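Local coordinates for protein 1d10 (Caenorhabditis elegans, PDB 1T9F), which is of unknown function but is built from three MIR repeats as a beta-trefoil related to SDF2 and probably enters the secretory pathway, at residues A[52-58]-A[74-80]. Residues are numbered along the deposited sequence; the frame is centred on the assembly and turned at random.
Sequences HWQIFPA and KIRLKHL
Pro57 O is gripped side-on by the Arg76 guanidinium: NE reaches it at 2.9 Å, in the carbonyl plane, while NH2 donates a longer bond from above that plane. Both nitrogens keep the oxygen in the guanidinium plane, and the bend of the arginine at chi3 (-64°) turns the group back to this carbonyl. The two segments are antiparallel neighbours in the six-stranded barrel of the beta-trefoil, strand 53-57 lying between 12-17 and 74-79. Gln54 with Lys78 and Phe56 with Arg76 are the hydrogen-bonded pairs; Gln54 N meets Lys78 O at 2.8 Å. Beyond the last regular pair, a weak bond runs from Leu80 N to His52 O.

Beside Gln54, Phe56 CD2 lies over one face of the Arg76 guanidinium, whose NH2 is at the edge of the phenyl ring, the two planes 83° apart. Phe56 CE1 is 3.5 Å from Lys78 CD, an oblique approach. The lysine chain runs fully extended past the ring and carries NZ to a salt bridge with Glu108 and to a water that also donates to Gln54 OE1. Gln54 NE2 bonds Tyr10 O, so both ends of the amide are held. With an alanine at Arg76, Pro57 O would probably lose both side-chain donors and the Phe56 ring the guanidinium beside it.

On the other face of the sheet, Ile55 CG1 packs alongside Leu77 CD2 at 3.9 Å. Separately, Ile55 CG2 touches Ile75 CG2. Farther along, His79 turns an edge to the face of the Trp53 six-membered ring, planes 56° apart. Thr82 and Asn50 hold the two imidazole nitrogens, and Leu24 O takes the indole NE1. Over that same tryptophan ring sits His79 CB in a CH-pi contact, 4.0 Å from the Trp53 ring centroid.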
loop_
_atom_site.group_PDB
_atom_site.type_symbol
_atom_site.label_atom_id
_atom_site.label_comp_id
_atom_site.label_asym_id
_atom_site.label_seq_id
_atom_site.Cartn_x
_atom_site.Cartn_y
_atom_site.Cartn_z
ATOM N N HIS A 52 -3.512 5.780 7.920
ATOM C CA HIS A 52 -2.340 6.586 7.607
ATOM C C HIS A 52 -1.098 5.742 7.421
ATOM O O HIS A 52 -0.833 4.817 8.207
ATOM C CB HIS A 52 -2.100 7.630 8.695
ATOM C CG HIS A 52 -3.104 8.736 8.673
ATOM N ND1 HIS A 52 -4.379 8.589 9.171
ATOM C CD2 HIS A 52 -3.054 9.973 8.127
ATOM C CE1 HIS A 52 -5.073 9.687 8.930
ATOM N NE2 HIS A 52 -4.292 10.543 8.296
ATOM N N TRP A 53 -0.351 6.069 6.367
ATOM C CA TRP A 53 0.878 5.371 6.023
ATOM C C TRP A 53 2.012 6.359 5.815
ATOM O O TRP A 53 1.799 7.477 5.346
ATOM C CB TRP A 53 0.694 4.568 4.735
ATOM C CG TRP A 53 -0.401 3.576 4.794
ATOM C CD1 TRP A 53 -1.737 3.816 4.651
ATOM C CD2 TRP A 53 -0.261 2.175 5.016
ATOM N NE1 TRP A 53 -2.442 2.640 4.773
ATOM C CE2 TRP A 53 -1.558 1.618 4.996
ATOM C CE3 TRP A 53 0.840 1.328 5.230
ATOM C CZ2 TRP A 53 -1.788 0.253 5.179
ATOM C CZ3 TRP A 53 0.613 -0.029 5.413
ATOM C CH2 TRP A 53 -0.694 -0.553 5.385
ATOM N N GLN A 54 3.227 5.946 6.150
ATOM C CA GLN A 54 4.373 6.818 5.972
ATOM C C GLN A 54 5.306 6.282 4.908
ATOM O O GLN A 54 5.709 5.118 4.934
ATOM C CB GLN A 54 5.134 6.978 7.288
ATOM C CG GLN A 54 6.331 7.909 7.172
ATOM C CD GLN A 54 6.874 8.294 8.529
ATOM O OE1 GLN A 54 6.895 7.478 9.446
ATOM N NE2 GLN A 54 7.324 9.538 8.661
ATOM N N ILE A 55 5.647 7.141 3.963
ATOM C CA ILE A 55 6.541 6.761 2.884
ATOM C C ILE A 55 7.983 6.702 3.366
ATOM O O ILE A 55 8.501 7.673 3.922
ATOM C CB ILE A 55 6.441 7.757 1.717
ATOM C CG1 ILE A 55 5.001 7.779 1.195
ATOM C CG2 ILE A 55 7.405 7.357 0.605
ATOM C CD1 ILE A 55 4.754 8.828 0.176
ATOM N N PHE A 56 8.611 5.543 3.160
ATOM C CA PHE A 56 10.003 5.306 3.535
ATOM C C PHE A 56 10.831 5.011 2.287
ATOM O O PHE A 56 10.298 4.542 1.282
ATOM C CB PHE A 56 10.115 4.090 4.461
ATOM C CG PHE A 56 10.068 4.424 5.924
ATOM C CD1 PHE A 56 8.928 4.971 6.493
ATOM C CD2 PHE A 56 11.171 4.183 6.735
ATOM C CE1 PHE A 56 8.881 5.271 7.854
ATOM C CE2 PHE A 56 11.137 4.482 8.105
ATOM C CZ PHE A 56 9.989 5.024 8.659
ATOM N N PRO A 57 12.147 5.281 2.335
ATOM C CA PRO A 57 12.965 4.989 1.151
ATOM C C PRO A 57 13.027 3.470 1.040
ATOM O O PRO A 57 12.684 2.771 1.998
ATOM C CB PRO A 57 14.315 5.614 1.501
ATOM C CG PRO A 57 14.369 5.473 3.001
ATOM C CD PRO A 57 12.966 5.858 3.419
ATOM N N ALA A 58 13.440 2.958 -0.116
ATOM C CA ALA A 58 13.528 1.514 -0.324
ATOM C C ALA A 58 14.439 0.875 0.725
ATOM O O ALA A 58 15.259 1.563 1.334
ATOM C CB ALA A 58 14.051 1.223 -1.726
ATOM N N LYS A 74 11.677 2.684 -5.909
ATOM C CA LYS A 74 11.020 1.810 -4.952
ATOM C C LYS A 74 10.862 2.548 -3.629
ATOM O O LYS A 74 11.649 3.441 -3.308
ATOM C CB LYS A 74 11.838 0.529 -4.735
ATOM C CG LYS A 74 11.782 -0.427 -5.918
ATOM C CD LYS A 74 12.486 -1.738 -5.644
ATOM C CE LYS A 74 13.992 -1.570 -5.609
ATOM N NZ LYS A 74 14.664 -2.895 -5.529
ATOM N N ILE A 75 9.816 2.200 -2.889
ATOM C CA ILE A 75 9.568 2.790 -1.582
ATOM C C ILE A 75 9.062 1.690 -0.676
ATOM O O ILE A 75 8.859 0.560 -1.108
ATOM C CB ILE A 75 8.477 3.883 -1.605
ATOM C CG1 ILE A 75 7.140 3.289 -2.074
ATOM C CG2 ILE A 75 8.915 5.031 -2.482
ATOM C CD1 ILE A 75 5.953 4.255 -1.972
ATOM N N ARG A 76 8.888 2.036 0.591
ATOM C CA ARG A 76 8.332 1.141 1.582
ATOM C C ARG A 76 7.225 1.972 2.219
ATOM O O ARG A 76 7.325 3.199 2.281
ATOM C CB ARG A 76 9.386 0.747 2.623
ATOM C CG ARG A 76 10.286 -0.416 2.191
ATOM C CD ARG A 76 11.270 -0.783 3.295
ATOM N NE ARG A 76 12.175 0.329 3.556
ATOM C CZ ARG A 76 12.895 0.478 4.663
ATOM N NH1 ARG A 76 12.824 -0.422 5.633
ATOM N NH2 ARG A 76 13.675 1.545 4.804
ATOM N N LEU A 77 6.158 1.321 2.668
ATOM C CA LEU A 77 5.054 2.039 3.282
ATOM C C LEU A 77 4.835 1.528 4.699
ATOM O O LEU A 77 4.478 0.369 4.908
ATOM C CB LEU A 77 3.772 1.866 2.455
ATOM C CG LEU A 77 3.704 2.637 1.132
ATOM C CD1 LEU A 77 2.431 2.265 0.370
ATOM C CD2 LEU A 77 3.727 4.142 1.419
ATOM N N LYS A 78 5.056 2.411 5.665
ATOM C CA LYS A 78 4.898 2.071 7.073
ATOM C C LYS A 78 3.504 2.397 7.612
ATOM O O LYS A 78 3.021 3.522 7.461
ATOM C CB LYS A 78 5.946 2.827 7.889
ATOM C CG LYS A 78 6.013 2.403 9.352
ATOM C CD LYS A 78 7.054 3.217 10.088
ATOM C CE LYS A 78 7.236 2.733 11.512
ATOM N NZ LYS A 78 8.241 3.569 12.204
ATOM N N HIS A 79 2.850 1.413 8.215
ATOM C CA HIS A 79 1.538 1.638 8.801
ATOM C C HIS A 79 1.831 2.295 10.149
ATOM O O HIS A 79 2.397 1.664 11.047
ATOM C CB HIS A 79 0.799 0.317 8.980
ATOM C CG HIS A 79 -0.581 0.476 9.529
ATOM N ND1 HIS A 79 -0.970 -0.069 10.733
ATOM C CD2 HIS A 79 -1.669 1.119 9.035
ATOM C CE1 HIS A 79 -2.241 0.226 10.956
ATOM N NE2 HIS A 79 -2.687 0.947 9.941
ATOM N N LEU A 80 1.455 3.563 10.277
ATOM C CA LEU A 80 1.745 4.336 11.478
ATOM C C LEU A 80 1.339 3.778 12.827
ATOM O O LEU A 80 2.156 3.738 13.743
ATOM C CB LEU A 80 1.184 5.755 11.347
ATOM C CG LEU A 80 2.003 6.760 10.535
ATOM C CD1 LEU A 80 1.435 8.153 10.757
ATOM C CD2 LEU A 80 3.465 6.719 10.965
HETATM O O HOH W 1 8.088 6.669 11.629
#